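Local coordinates for leucine-rich repeat protein (Bacteroides thetaiotaomicron, PDB 4ECN) that is of unknown function but, as an extracellular leucine-rich repeat protein of a gut bacterium, probably binds other proteins, at residues L300-N305 and D313-D318; W286-G291 and S362-G367; L349-F354 and E369-D374. All coordinates share one frame; numbering follows the deposited sequence.

Interaction 1: L300-N305 and D313-D318; sequences LNWNFN and DQPGVD. With NA (sodium ion), chain B.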
ATOM      1  N   LEU A 300     -16.666  -4.373  -0.712  1.00 44.14           N
ATOM      2  CA  LEU A 300     -16.530  -2.937  -0.544  1.00 43.84           C
ATOM      3  C   LEU A 300     -16.440  -2.482   0.901  1.00 49.57           C
ATOM      4  O   LEU A 300     -15.927  -1.381   1.162  1.00 50.79           O
ATOM      5  CB  LEU A 300     -17.762  -2.242  -1.143  1.00 44.08           C
ATOM      6  CG  LEU A 300     -17.982  -2.334  -2.635  1.00 48.30           C
ATOM      7  CD1 LEU A 300     -19.289  -1.668  -3.002  1.00 48.71           C
ATOM      8  CD2 LEU A 300     -16.836  -1.700  -3.398  1.00 48.51           C
ATOM      9  N   ASN A 301     -17.031  -3.256   1.835  1.00 44.80           N
ATOM     10  CA  ASN A 301     -17.136  -2.792   3.218  1.00 44.57           C
ATOM     11  C   ASN A 301     -17.345  -3.929   4.183  1.00 49.53           C
ATOM     12  O   ASN A 301     -17.558  -5.073   3.765  1.00 49.98           O
ATOM     13  CB  ASN A 301     -18.366  -1.846   3.281  1.00 41.57           C
ATOM     14  CG  ASN A 301     -18.503  -0.910   4.434  1.00 53.28           C
ATOM     15  OD1 ASN A 301     -17.834  -1.010   5.458  1.00 49.82           O
ATOM     16  ND2 ASN A 301     -19.412   0.026   4.278  1.00 46.09           N
ATOM     17  N   TRP A 302     -17.296  -3.602   5.486  1.00 45.34           N
ATOM     18  CA  TRP A 302     -17.647  -4.506   6.565  1.00 45.21           C
ATOM     19  C   TRP A 302     -19.151  -4.715   6.594  1.00 49.28           C
ATOM     20  O   TRP A 302     -19.894  -3.958   5.962  1.00 48.57           O
ATOM     21  CB  TRP A 302     -17.176  -3.957   7.903  1.00 43.81           C
ATOM     22  CG  TRP A 302     -15.714  -4.086   8.167  1.00 44.02           C
ATOM     23  CD1 TRP A 302     -14.760  -4.590   7.335  1.00 46.47           C
ATOM     24  CD2 TRP A 302     -15.038  -3.686   9.363  1.00 43.66           C
ATOM     25  NE1 TRP A 302     -13.524  -4.518   7.937  1.00 45.58           N
ATOM     26  CE2 TRP A 302     -13.671  -3.984   9.192  1.00 46.80           C
ATOM     27  CE3 TRP A 302     -15.463  -3.125  10.581  1.00 45.45           C
ATOM     28  CZ2 TRP A 302     -12.722  -3.723  10.183  1.00 46.09           C
ATOM     29  CZ3 TRP A 302     -14.523  -2.877  11.571  1.00 46.91           C
ATOM     30  CH2 TRP A 302     -13.166  -3.155  11.358  1.00 47.10           C
ATOM     31  N   ASN A 303     -19.609  -5.733   7.323  1.00 45.77           N
ATOM     32  CA  ASN A 303     -21.034  -6.013   7.412  1.00 45.51           C
ATOM     33  C   ASN A 303     -21.409  -6.456   8.825  1.00 48.87           C
ATOM     34  O   ASN A 303     -20.844  -7.424   9.337  1.00 47.33           O
ATOM     35  CB  ASN A 303     -21.419  -7.081   6.389  1.00 43.57           C
ATOM     36  CG  ASN A 303     -22.876  -7.475   6.375  1.00 53.36           C
ATOM     37  OD1 ASN A 303     -23.791  -6.651   6.576  1.00 41.53           O
ATOM     38  ND2 ASN A 303     -23.106  -8.745   6.054  1.00 42.69           N
ATOM     39  N   PHE A 304     -22.368  -5.739   9.441  1.00 45.68           N
ATOM     40  CA  PHE A 304     -22.872  -6.034  10.784  1.00 45.79           C
ATOM     41  C   PHE A 304     -24.375  -6.425  10.726  1.00 51.87           C
ATOM     42  O   PHE A 304     -25.010  -6.565  11.767  1.00 53.69           O
ATOM     43  CB  PHE A 304     -22.632  -4.838  11.737  1.00 47.09           C
ATOM     44  CG  PHE A 304     -21.167  -4.518  11.946  1.00 48.02           C
ATOM     45  CD1 PHE A 304     -20.399  -5.244  12.852  1.00 50.71           C
ATOM     46  CD2 PHE A 304     -20.547  -3.504  11.222  1.00 49.70           C
ATOM     47  CE1 PHE A 304     -19.041  -4.961  13.029  1.00 51.07           C
ATOM     48  CE2 PHE A 304     -19.187  -3.218  11.403  1.00 52.02           C
ATOM     49  CZ  PHE A 304     -18.444  -3.954  12.297  1.00 50.20           C
ATOM     50  N   ASN A 305     -24.928  -6.642   9.515  1.00 47.70           N
ATOM     51  CA  ASN A 305     -26.329  -7.060   9.330  1.00 47.21           C
ATOM     52  C   ASN A 305     -26.372  -8.586   9.275  1.00 49.90           C
ATOM     53  O   ASN A 305     -26.852  -9.205   8.319  1.00 48.93           O
ATOM     54  CB  ASN A 305     -26.939  -6.419   8.080  1.00 45.83           C
ATOM     55  CG  ASN A 305     -26.810  -4.935   8.066  1.00 68.58           C
ATOM     56  OD1 ASN A 305     -26.262  -4.359   7.123  1.00 76.73           O
ATOM     57  ND2 ASN A 305     -27.181  -4.300   9.170  1.00 57.53           N
ATOM     58  N   ASP A 313     -15.941 -11.949  11.341  1.00 48.92           N
ATOM     59  CA  ASP A 313     -15.708 -12.255   9.932  1.00 48.31           C
ATOM     60  C   ASP A 313     -15.856 -10.965   9.104  1.00 51.74           C
ATOM     61  O   ASP A 313     -16.960 -10.608   8.650  1.00 52.98           O
ATOM     62  CB  ASP A 313     -16.679 -13.348   9.464  1.00 50.46           C
ATOM     63  CG  ASP A 313     -16.412 -13.956   8.099  1.00 59.01           C
ATOM     64  OD1 ASP A 313     -15.908 -13.230   7.204  1.00 57.87           O
ATOM     65  OD2 ASP A 313     -16.812 -15.118   7.886  1.00 67.59           O
ATOM     66  N   GLN A 314     -14.737 -10.247   8.939  1.00 45.41           N
ATOM     67  CA  GLN A 314     -14.718  -8.997   8.188  1.00 43.37           C
ATOM     68  C   GLN A 314     -13.502  -8.903   7.282  1.00 47.68           C
ATOM     69  O   GLN A 314     -12.413  -9.346   7.681  1.00 47.23           O
ATOM     70  CB  GLN A 314     -14.726  -7.783   9.133  1.00 44.10           C
ATOM     71  CG  GLN A 314     -15.906  -7.662  10.088  1.00 44.86           C
ATOM     72  CD  GLN A 314     -17.272  -7.564   9.460  1.00 59.50           C
ATOM     73  OE1 GLN A 314     -17.449  -7.258   8.277  1.00 60.72           O
ATOM     74  NE2 GLN A 314     -18.277  -7.818  10.263  1.00 43.38           N
ATOM     75  N   PRO A 315     -13.639  -8.275   6.080  1.00 44.47           N
ATOM     76  CA  PRO A 315     -12.454  -8.088   5.220  1.00 43.49           C
ATOM     77  C   PRO A 315     -11.463  -7.137   5.904  1.00 46.70           C
ATOM     78  O   PRO A 315     -11.845  -6.022   6.309  1.00 45.28           O
ATOM     79  CB  PRO A 315     -13.037  -7.522   3.925  1.00 44.95           C
ATOM     80  CG  PRO A 315     -14.343  -6.909   4.313  1.00 49.54           C
ATOM     81  CD  PRO A 315     -14.858  -7.701   5.463  1.00 45.77           C
ATOM     82  N   GLY A 316     -10.244  -7.639   6.130  1.00 43.17           N
ATOM     83  CA  GLY A 316      -9.184  -6.915   6.837  1.00 42.67           C
ATOM     84  C   GLY A 316      -8.975  -7.350   8.287  1.00 45.92           C
ATOM     85  O   GLY A 316      -7.941  -7.025   8.894  1.00 47.37           O
ATOM     86  N   VAL A 317      -9.956  -8.096   8.857  1.00 38.82           N
ATOM     87  CA  VAL A 317      -9.910  -8.587  10.236  1.00 37.52           C
ATOM     88  C   VAL A 317      -9.469 -10.042  10.215  1.00 42.53           C
ATOM     89  O   VAL A 317     -10.027 -10.864   9.478  1.00 41.73           O
ATOM     90  CB  VAL A 317     -11.246  -8.413  11.021  1.00 40.01           C
ATOM     91  CG1 VAL A 317     -11.150  -9.010  12.417  1.00 39.54           C
ATOM     92  CG2 VAL A 317     -11.669  -6.954  11.099  1.00 39.50           C
ATOM     93  N   ASP A 318      -8.463 -10.337  11.058  1.00 40.91           N
ATOM     94  CA  ASP A 318      -7.857 -11.645  11.293  1.00 41.74           C
ATOM     95  C   ASP A 318      -8.156 -12.047  12.778  1.00 46.73           C
ATOM     96  O   ASP A 318      -8.087 -11.207  13.684  1.00 46.22           O
ATOM     97  CB  ASP A 318      -6.343 -11.630  10.949  1.00 43.99           C
ATOM     98  CG  ASP A 318      -6.014 -11.122   9.542  1.00 63.30           C
ATOM     99  OD1 ASP A 318      -6.120 -11.923   8.581  1.00 63.05           O
ATOM    100  OD2 ASP A 318      -5.648  -9.910   9.404  1.00 76.40           O
TER
HETATM  101 NA    NA B1001     -11.306 -11.803   7.370  1.00 59.98          NA

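Interaction 2: W286-G291 and S362-G367; sequences WRYYSG and SGRLFG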
ATOM      1  N   TRP A 286     -17.702   3.468   3.670  1.00 51.06           N
ATOM      2  CA  TRP A 286     -16.479   2.820   3.221  1.00 49.29           C
ATOM      3  C   TRP A 286     -16.699   2.162   1.871  1.00 53.96           C
ATOM      4  O   TRP A 286     -17.804   1.665   1.609  1.00 53.80           O
ATOM      5  CB  TRP A 286     -15.989   1.758   4.213  1.00 47.20           C
ATOM      6  CG  TRP A 286     -15.461   2.214   5.536  1.00 47.61           C
ATOM      7  CD1 TRP A 286     -15.420   3.487   6.027  1.00 50.77           C
ATOM      8  CD2 TRP A 286     -14.875   1.374   6.540  1.00 47.03           C
ATOM      9  NE1 TRP A 286     -14.851   3.490   7.282  1.00 50.16           N
ATOM     10  CE2 TRP A 286     -14.527   2.205   7.631  1.00 50.77           C
ATOM     11  CE3 TRP A 286     -14.656  -0.017   6.644  1.00 47.78           C
ATOM     12  CZ2 TRP A 286     -13.969   1.697   8.811  1.00 49.78           C
ATOM     13  CZ3 TRP A 286     -14.091  -0.517   7.809  1.00 49.22           C
ATOM     14  CH2 TRP A 286     -13.759   0.335   8.879  1.00 50.03           C
ATOM     15  N   ARG A 287     -15.644   2.145   1.031  1.00 49.87           N
ATOM     16  CA  ARG A 287     -15.566   1.499  -0.285  1.00 48.63           C
ATOM     17  C   ARG A 287     -14.127   1.086  -0.511  1.00 52.28           C
ATOM     18  O   ARG A 287     -13.274   1.923  -0.826  1.00 52.87           O
ATOM     19  CB  ARG A 287     -16.098   2.364  -1.441  1.00 46.42           C
ATOM     20  CG  ARG A 287     -17.602   2.259  -1.663  1.00 62.39           C
ATOM     21  CD  ARG A 287     -18.074   3.049  -2.879  1.00 78.01           C
ATOM     22  NE  ARG A 287     -17.752   2.367  -4.134  1.00 89.12           N
ATOM     23  CZ  ARG A 287     -18.611   1.626  -4.829  1.00103.31           C
ATOM     24  NH1 ARG A 287     -19.871   1.501  -4.424  1.00 88.72           N
ATOM     25  NH2 ARG A 287     -18.224   1.025  -5.949  1.00 87.39           N
ATOM     26  N   TYR A 288     -13.845  -0.196  -0.289  1.00 47.29           N
ATOM     27  CA  TYR A 288     -12.509  -0.740  -0.444  1.00 46.28           C
ATOM     28  C   TYR A 288     -12.060  -0.636  -1.896  1.00 55.48           C
ATOM     29  O   TYR A 288     -12.818  -1.005  -2.794  1.00 56.48           O
ATOM     30  CB  TYR A 288     -12.454  -2.196   0.034  1.00 44.77           C
ATOM     31  CG  TYR A 288     -11.116  -2.859  -0.169  1.00 44.30           C
ATOM     32  CD1 TYR A 288     -10.068  -2.650   0.724  1.00 45.63           C
ATOM     33  CD2 TYR A 288     -10.906  -3.738  -1.227  1.00 44.95           C
ATOM     34  CE1 TYR A 288      -8.829  -3.271   0.546  1.00 44.23           C
ATOM     35  CE2 TYR A 288      -9.671  -4.363  -1.417  1.00 44.90           C
ATOM     36  CZ  TYR A 288      -8.633  -4.116  -0.535  1.00 48.35           C
ATOM     37  OH  TYR A 288      -7.426  -4.737  -0.732  1.00 48.18           O
ATOM     38  N   TYR A 289     -10.825  -0.116  -2.110  1.00 53.03           N
ATOM     39  CA  TYR A 289     -10.161  -0.001  -3.401  1.00 52.10           C
ATOM     40  C   TYR A 289      -8.970  -0.934  -3.413  1.00 52.14           C
ATOM     41  O   TYR A 289      -8.060  -0.779  -2.605  1.00 50.82           O
ATOM     42  CB  TYR A 289      -9.748   1.449  -3.704  1.00 55.10           C
ATOM     43  CG  TYR A 289      -9.087   1.609  -5.059  1.00 59.15           C
ATOM     44  CD1 TYR A 289      -9.696   1.123  -6.217  1.00 61.79           C
ATOM     45  CD2 TYR A 289      -7.861   2.250  -5.186  1.00 60.30           C
ATOM     46  CE1 TYR A 289      -9.084   1.244  -7.463  1.00 63.82           C
ATOM     47  CE2 TYR A 289      -7.248   2.395  -6.433  1.00 61.94           C
ATOM     48  CZ  TYR A 289      -7.872   1.903  -7.572  1.00 72.85           C
ATOM     49  OH  TYR A 289      -7.285   2.029  -8.811  1.00 76.28           O
ATOM     50  N   SER A 290      -8.987  -1.921  -4.307  1.00 48.69           N
ATOM     51  CA  SER A 290      -7.922  -2.915  -4.398  1.00 48.57           C
ATOM     52  C   SER A 290      -6.748  -2.433  -5.237  1.00 54.00           C
ATOM     53  O   SER A 290      -5.718  -3.090  -5.214  1.00 54.40           O
ATOM     54  CB  SER A 290      -8.458  -4.214  -4.979  1.00 53.40           C
ATOM     55  OG  SER A 290      -8.999  -4.037  -6.278  1.00 67.76           O
ATOM     56  N   GLY A 291      -6.922  -1.336  -5.985  1.00 51.66           N
ATOM     57  CA  GLY A 291      -5.894  -0.722  -6.818  1.00 52.20           C
ATOM     58  C   GLY A 291      -5.505  -1.454  -8.087  1.00 60.43           C
ATOM     59  O   GLY A 291      -4.543  -1.078  -8.778  1.00 60.68           O
ATOM     60  N   SER A 362      -2.196  -1.519  -4.257  1.00 48.06           N
ATOM     61  CA  SER A 362      -2.747  -2.851  -3.999  1.00 47.92           C
ATOM     62  C   SER A 362      -3.631  -2.949  -2.728  1.00 51.39           C
ATOM     63  O   SER A 362      -3.805  -4.056  -2.208  1.00 51.26           O
ATOM     64  CB  SER A 362      -1.604  -3.854  -3.876  1.00 51.20           C
ATOM     65  OG  SER A 362      -0.578  -3.410  -3.002  1.00 58.59           O
ATOM     66  N   GLY A 363      -4.237  -1.831  -2.306  1.00 46.68           N
ATOM     67  CA  GLY A 363      -5.095  -1.772  -1.122  1.00 46.21           C
ATOM     68  C   GLY A 363      -4.469  -2.325   0.149  1.00 50.43           C
ATOM     69  O   GLY A 363      -3.428  -1.844   0.621  1.00 50.99           O
ATOM     70  N   ARG A 364      -5.082  -3.397   0.656  1.00 45.99           N
ATOM     71  CA  ARG A 364      -4.754  -4.150   1.877  1.00 45.82           C
ATOM     72  C   ARG A 364      -3.451  -4.944   1.752  1.00 51.29           C
ATOM     73  O   ARG A 364      -2.840  -5.270   2.771  1.00 52.31           O
ATOM     74  CB  ARG A 364      -5.917  -5.122   2.096  1.00 44.64           C
ATOM     75  CG  ARG A 364      -5.948  -5.971   3.332  1.00 46.56           C
ATOM     76  CD  ARG A 364      -7.223  -6.790   3.333  1.00 45.48           C
ATOM     77  NE  ARG A 364      -8.435  -5.960   3.330  1.00 46.64           N
ATOM     78  CZ  ARG A 364      -9.456  -6.141   2.502  1.00 53.22           C
ATOM     79  NH1 ARG A 364      -9.432  -7.122   1.615  1.00 35.53           N
ATOM     80  NH2 ARG A 364     -10.510  -5.343   2.557  1.00 43.68           N
ATOM     81  N   LEU A 365      -3.064  -5.306   0.514  1.00 47.06           N
ATOM     82  CA  LEU A 365      -1.882  -6.116   0.232  1.00 46.48           C
ATOM     83  C   LEU A 365      -0.610  -5.310  -0.020  1.00 52.81           C
ATOM     84  O   LEU A 365      -0.651  -4.104  -0.297  1.00 53.26           O
ATOM     85  CB  LEU A 365      -2.120  -6.972  -1.010  1.00 45.68           C
ATOM     86  CG  LEU A 365      -3.268  -7.937  -0.984  1.00 49.21           C
ATOM     87  CD1 LEU A 365      -3.485  -8.544  -2.368  1.00 47.93           C
ATOM     88  CD2 LEU A 365      -3.065  -8.997   0.092  1.00 51.68           C
ATOM     89  N   PHE A 366       0.519  -6.031   0.071  1.00 49.80           N
ATOM     90  CA  PHE A 366       1.889  -5.642  -0.225  1.00 50.24           C
ATOM     91  C   PHE A 366       2.324  -6.547  -1.333  1.00 58.09           C
ATOM     92  O   PHE A 366       2.803  -7.666  -1.084  1.00 57.91           O
ATOM     93  CB  PHE A 366       2.782  -5.734   1.012  1.00 52.17           C
ATOM     94  CG  PHE A 366       2.393  -4.815   2.139  1.00 53.86           C
ATOM     95  CD1 PHE A 366       1.483  -5.223   3.103  1.00 56.48           C
ATOM     96  CD2 PHE A 366       2.963  -3.556   2.256  1.00 55.99           C
ATOM     97  CE1 PHE A 366       1.134  -4.376   4.150  1.00 57.81           C
ATOM     98  CE2 PHE A 366       2.618  -2.712   3.307  1.00 58.68           C
ATOM     99  CZ  PHE A 366       1.699  -3.124   4.242  1.00 56.81           C
ATOM    100  N   GLY A 367       1.997  -6.128  -2.552  1.00 57.24           N
ATOM    101  CA  GLY A 367       2.201  -6.954  -3.728  1.00 57.71           C
ATOM    102  C   GLY A 367       1.113  -8.005  -3.743  1.00 62.52           C
ATOM    103  O   GLY A 367      -0.056  -7.681  -3.983  1.00 62.41           O
TER

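Interaction 3: L349-F354 and E369-D374; sequences LKVLSF and EELTPD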
ATOM      1  N   LEU A 349      -4.585  -8.160  19.548  1.00 43.85           N
ATOM      2  CA  LEU A 349      -4.185  -7.516  18.299  1.00 43.62           C
ATOM      3  C   LEU A 349      -2.658  -7.564  18.161  1.00 47.84           C
ATOM      4  O   LEU A 349      -1.944  -7.163  19.078  1.00 48.51           O
ATOM      5  CB  LEU A 349      -4.724  -6.064  18.320  1.00 43.59           C
ATOM      6  CG  LEU A 349      -5.010  -5.294  17.035  1.00 47.03           C
ATOM      7  CD1 LEU A 349      -5.693  -6.131  16.006  1.00 45.78           C
ATOM      8  CD2 LEU A 349      -5.872  -4.083  17.344  1.00 50.20           C
ATOM      9  N   LYS A 350      -2.173  -8.133  17.047  1.00 43.39           N
ATOM     10  CA  LYS A 350      -0.755  -8.312  16.779  1.00 42.78           C
ATOM     11  C   LYS A 350      -0.291  -7.477  15.573  1.00 45.89           C
ATOM     12  O   LYS A 350       0.879  -7.097  15.508  1.00 46.09           O
ATOM     13  CB  LYS A 350      -0.436  -9.792  16.565  1.00 44.64           C
ATOM     14  CG  LYS A 350      -0.397 -10.554  17.883  1.00 54.24           C
ATOM     15  CD  LYS A 350       0.311 -11.893  17.748  1.00 67.45           C
ATOM     16  CE  LYS A 350       0.799 -12.458  19.068  1.00 77.98           C
ATOM     17  NZ  LYS A 350       1.907 -11.638  19.653  1.00 85.76           N
ATOM     18  N   VAL A 351      -1.198  -7.180  14.635  1.00 41.20           N
ATOM     19  CA  VAL A 351      -0.903  -6.349  13.461  1.00 39.38           C
ATOM     20  C   VAL A 351      -2.075  -5.357  13.316  1.00 41.96           C
ATOM     21  O   VAL A 351      -3.221  -5.741  13.434  1.00 41.42           O
ATOM     22  CB  VAL A 351      -0.598  -7.157  12.164  1.00 42.06           C
ATOM     23  CG1 VAL A 351       0.733  -7.892  12.284  1.00 41.99           C
ATOM     24  CG2 VAL A 351      -1.717  -8.134  11.798  1.00 41.32           C
ATOM     25  N   LEU A 352      -1.771  -4.073  13.207  1.00 39.42           N
ATOM     26  CA  LEU A 352      -2.749  -2.986  13.138  1.00 39.18           C
ATOM     27  C   LEU A 352      -2.309  -2.001  12.092  1.00 43.50           C
ATOM     28  O   LEU A 352      -1.171  -1.539  12.120  1.00 43.99           O
ATOM     29  CB  LEU A 352      -2.904  -2.314  14.515  1.00 39.51           C
ATOM     30  CG  LEU A 352      -3.806  -1.092  14.602  1.00 42.61           C
ATOM     31  CD1 LEU A 352      -5.238  -1.424  14.195  1.00 41.83           C
ATOM     32  CD2 LEU A 352      -3.767  -0.512  15.994  1.00 43.13           C
ATOM     33  N   SER A 353      -3.210  -1.683  11.166  1.00 38.98           N
ATOM     34  CA  SER A 353      -2.892  -0.866  10.012  1.00 37.77           C
ATOM     35  C   SER A 353      -4.057   0.110   9.634  1.00 44.38           C
ATOM     36  O   SER A 353      -5.192  -0.323   9.422  1.00 45.20           O
ATOM     37  CB  SER A 353      -2.584  -1.815   8.866  1.00 39.09           C
ATOM     38  OG  SER A 353      -2.314  -1.117   7.670  1.00 51.63           O
ATOM     39  N   PHE A 354      -3.758   1.426   9.569  1.00 41.73           N
ATOM     40  CA  PHE A 354      -4.692   2.514   9.234  1.00 41.39           C
ATOM     41  C   PHE A 354      -4.420   3.104   7.842  1.00 46.39           C
ATOM     42  O   PHE A 354      -5.202   3.911   7.318  1.00 46.62           O
ATOM     43  CB  PHE A 354      -4.588   3.627  10.285  1.00 43.06           C
ATOM     44  CG  PHE A 354      -4.898   3.157  11.683  1.00 44.34           C
ATOM     45  CD1 PHE A 354      -6.216   2.955  12.094  1.00 46.38           C
ATOM     46  CD2 PHE A 354      -3.879   2.933  12.598  1.00 46.38           C
ATOM     47  CE1 PHE A 354      -6.505   2.525  13.392  1.00 47.08           C
ATOM     48  CE2 PHE A 354      -4.171   2.537  13.912  1.00 49.44           C
ATOM     49  CZ  PHE A 354      -5.482   2.332  14.298  1.00 47.24           C
ATOM     50  N   GLU A 369       1.187 -10.544  -0.970  1.00 60.26           N
ATOM     51  CA  GLU A 369       0.916 -11.055   0.377  1.00 60.80           C
ATOM     52  C   GLU A 369       0.421  -9.947   1.291  1.00 61.51           C
ATOM     53  O   GLU A 369       0.472  -8.757   0.967  1.00 60.04           O
ATOM     54  CB  GLU A 369       2.084 -11.815   1.032  1.00 63.17           C
ATOM     55  CG  GLU A 369       3.482 -11.250   0.843  1.00 79.20           C
ATOM     56  CD  GLU A 369       4.524 -12.175   1.440  1.00 99.85           C
ATOM     57  OE1 GLU A 369       4.343 -13.415   1.366  1.00 82.34           O
ATOM     58  OE2 GLU A 369       5.494 -11.655   2.037  1.00 98.19           O
ATOM     59  N   GLU A 370      -0.187 -10.389   2.386  1.00 57.54           N
ATOM     60  CA  GLU A 370      -0.827  -9.537   3.366  1.00 57.49           C
ATOM     61  C   GLU A 370       0.004  -9.491   4.650  1.00 59.07           C
ATOM     62  O   GLU A 370       0.940 -10.272   4.837  1.00 58.20           O
ATOM     63  CB  GLU A 370      -2.246 -10.093   3.626  1.00 59.41           C
ATOM     64  CG  GLU A 370      -3.297  -9.083   4.077  1.00 73.22           C
ATOM     65  CD  GLU A 370      -4.722  -9.628   4.093  1.00 95.04           C
ATOM     66  OE1 GLU A 370      -5.109 -10.323   3.119  1.00 62.82           O
ATOM     67  OE2 GLU A 370      -5.463  -9.320   5.059  1.00 91.53           O
ATOM     68  N   LEU A 371      -0.320  -8.533   5.502  1.00 55.06           N
ATOM     69  CA  LEU A 371       0.299  -8.356   6.799  1.00 55.09           C
ATOM     70  C   LEU A 371      -0.475  -9.230   7.771  1.00 59.45           C
ATOM     71  O   LEU A 371      -1.697  -9.075   7.892  1.00 60.32           O
ATOM     72  CB  LEU A 371       0.251  -6.868   7.146  1.00 55.05           C
ATOM     73  CG  LEU A 371       1.268  -6.385   8.125  1.00 60.14           C
ATOM     74  CD1 LEU A 371       2.466  -5.852   7.402  1.00 59.59           C
ATOM     75  CD2 LEU A 371       0.697  -5.258   8.924  1.00 64.13           C
ATOM     76  N   THR A 372       0.179 -10.239   8.351  1.00 55.46           N
ATOM     77  CA  THR A 372      -0.541 -11.182   9.213  1.00 55.68           C
ATOM     78  C   THR A 372       0.118 -11.358  10.574  1.00 58.94           C
ATOM     79  O   THR A 372       1.324 -11.149  10.707  1.00 57.51           O
ATOM     80  CB  THR A 372      -0.656 -12.575   8.549  1.00 66.58           C
ATOM     81  OG1 THR A 372       0.648 -13.068   8.226  1.00 68.84           O
ATOM     82  CG2 THR A 372      -1.588 -12.593   7.343  1.00 63.60           C
ATOM     83  N   PRO A 373      -0.645 -11.807  11.597  1.00 56.30           N
ATOM     84  CA  PRO A 373      -0.030 -12.015  12.903  1.00 56.62           C
ATOM     85  C   PRO A 373       0.957 -13.179  12.881  1.00 61.05           C
ATOM     86  O   PRO A 373       0.764 -14.167  12.155  1.00 60.69           O
ATOM     87  CB  PRO A 373      -1.225 -12.310  13.816  1.00 58.71           C
ATOM     88  CG  PRO A 373      -2.438 -11.874  13.050  1.00 62.40           C
ATOM     89  CD  PRO A 373      -2.093 -12.112  11.640  1.00 57.67           C
ATOM     90  N   ASP A 374       2.031 -13.031  13.693  1.00 57.59           N
ATOM     91  CA  ASP A 374       3.108 -13.992  13.937  1.00 56.68           C
ATOM     92  C   ASP A 374       3.685 -14.503  12.618  1.00 57.81           C
ATOM     93  O   ASP A 374       3.427 -15.640  12.214  1.00 56.84           O
ATOM     94  CB  ASP A 374       2.610 -15.156  14.806  1.00 58.69           C
ATOM     95  CG  ASP A 374       2.073 -14.730  16.152  1.00 71.12           C
ATOM     96  OD1 ASP A 374       2.882 -14.274  17.000  1.00 72.28           O
ATOM     97  OD2 ASP A 374       0.855 -14.900  16.381  1.00 78.66           O
TER

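Interaction 1: L300-N305 and D313-D318
Trp302 and Gln314 meet at the start of the leucine-rich repeat solenoid, beside a type II beta turn from Gln314 to Val317 that leads into the outermost, antiparallel strand 317-319, an arrangement consistent with an N-terminal cap. The amide of Gln314 reads the backbone of Asn303 with both ends. Gln314 OE1 accepts from Asn303 N at 2.8 Å, and Gln314 NE2 gives to Asn303 O, also 2.8 Å away, along a nearly straight N-H line (172°). The acceptor lies in the plane of the amide, whereas the donor stands above the carbonyl plane of Asn303. This pair of bonds fixes the amide flip, and a further bond from NE2 to Trp311 O supports the same choice. Gln314 CB sits over one face of the Trp302 indole, 3.7 Å from the centroid of its five-membered ring, and the bend at chi2 (-60°) carries the amide past the ring to Asn303. The same NE2 also lies over one face of the Phe304 ring. On the six-membered ring, Trp302 CZ2 touches Val317 CG2 at 3.5 Å. The turn binds a sodium ion through Gln314 O, at 2.7 Å, and Val317 O, at 2.6 Å. Between these ligands in sequence, Pro315 O accepts from Trp302 NE1 at 2.8 Å, the oxygen lying at the indole edge, close to the ring plane.

Interaction 2: W286-G291 and S362-G367
Tyr288 and Arg364 carry most of this contact, which ties the loop before strand 317-319 to the loop after helix 359-362 through one hydrogen bond and one stack. The hydrogen bond runs from Arg364 N to Tyr288 OH, 3.0 Å long and nearly straight (169° at the hydrogen), so the phenol end meets the backbone of the opposite segment. The charged interaction lies over the ring. The guanidinium of Arg364 rests flat on one face of Tyr288, with centres 3.9 Å apart and planes only 13° from parallel, which makes it a cation-pi stack. It is offset: Arg364 NH2 stands above the CD1-CE1 side, 3.3 Å from Tyr288 CD1. The Arg364 chain leaves the backbone extended and bends at chi3 (-60°); this fold brings the guanidinium back over the very ring whose hydroxyl holds Arg364 N. With a leucine in place of Tyr288, the guanidinium would probably lose its flat support and be set free to turn, and Arg364 N would lose its acceptor. Backbone contacts complete the interface: Ser290 O receives a CA-H...O contact from Ser362 CA at 3.2 Å, and Tyr289 O lies 3.5 Å from Gly363 CA. Outside the two segments, Phe333 meets the Tyr288 ring and touches the Arg364 side chain. Gly363 has the positive phi expected of the second residue of a type II' beta turn, here Ser362 to Leu365, closed by Leu365 N to Ser362 O.

Interaction 3: L349-F354 and E369-D374
Val351 points at the loop 369-374 and fits against three consecutive residues of it, each meeting a different part of the valine. Val351 CB faces Leu371 CD2 at 4.0 Å; Val351 CG1 lies against the backbone of Thr372, 3.7 Å from Thr372 O; and Val351 CG2 approaches the ring of Pro373, 4.0 Å from Pro373 CD. The first torsion (chi1 -69°) sets CG1 opposite the valine's own carbonyl carbon and CG2 between N and C, which spreads the two methyls over Thr372 and Pro373. Lys350, the residue before, also points toward the loop but meets its later part. Lys350 CB packs on Pro373 CB at 3.8 Å, and the lysine chain then crosses Asp374 at a slant, its methylene carbons alongside the carboxylate: Lys350 CD is 3.3 Å from Asp374 OD2. The ammonium is less close, Lys350 NZ and Asp374 OD1 making a long salt bridge of 3.9 Å. The same OD1 accepts a hydrogen bond from Gln451 NE2. No hydrogen bond joins the two segments; they meet through the side chains of Lys350 and Val351, against both side chains and backbone of the loop. Strand 351-353 runs parallel between 325-329 and 452-456. Leu371 also touches Ile452 of the latter strand and Ile383 of helix 377-384, while Pro373 reaches Thr326 of strand 325-329; the loop thus spans three neighbouring strands and the following helix.

The three contacts cluster at the N-terminal end of the leucine-rich repeat region, with centres 14 to 15 Å apart. Along the chain, the segments of interaction 1 both fall between those of interaction 2, whereas interactions 2 and 3 alternate; interaction 1 closes before interaction 3 opens. Interactions 1 and 3 both reach one mixed sheet, in which strands 317-319 and 351-353 are separated by 325-329. Interaction 2 touches both of the others: Leu300 O probably accepts a hydrogen bond from Tyr288 N, while Arg364 packs on Pro315 and on Glu370. Through these contacts, the loops preceding the first strand of this sheet are joined to the long excursion that follows strand 351-353.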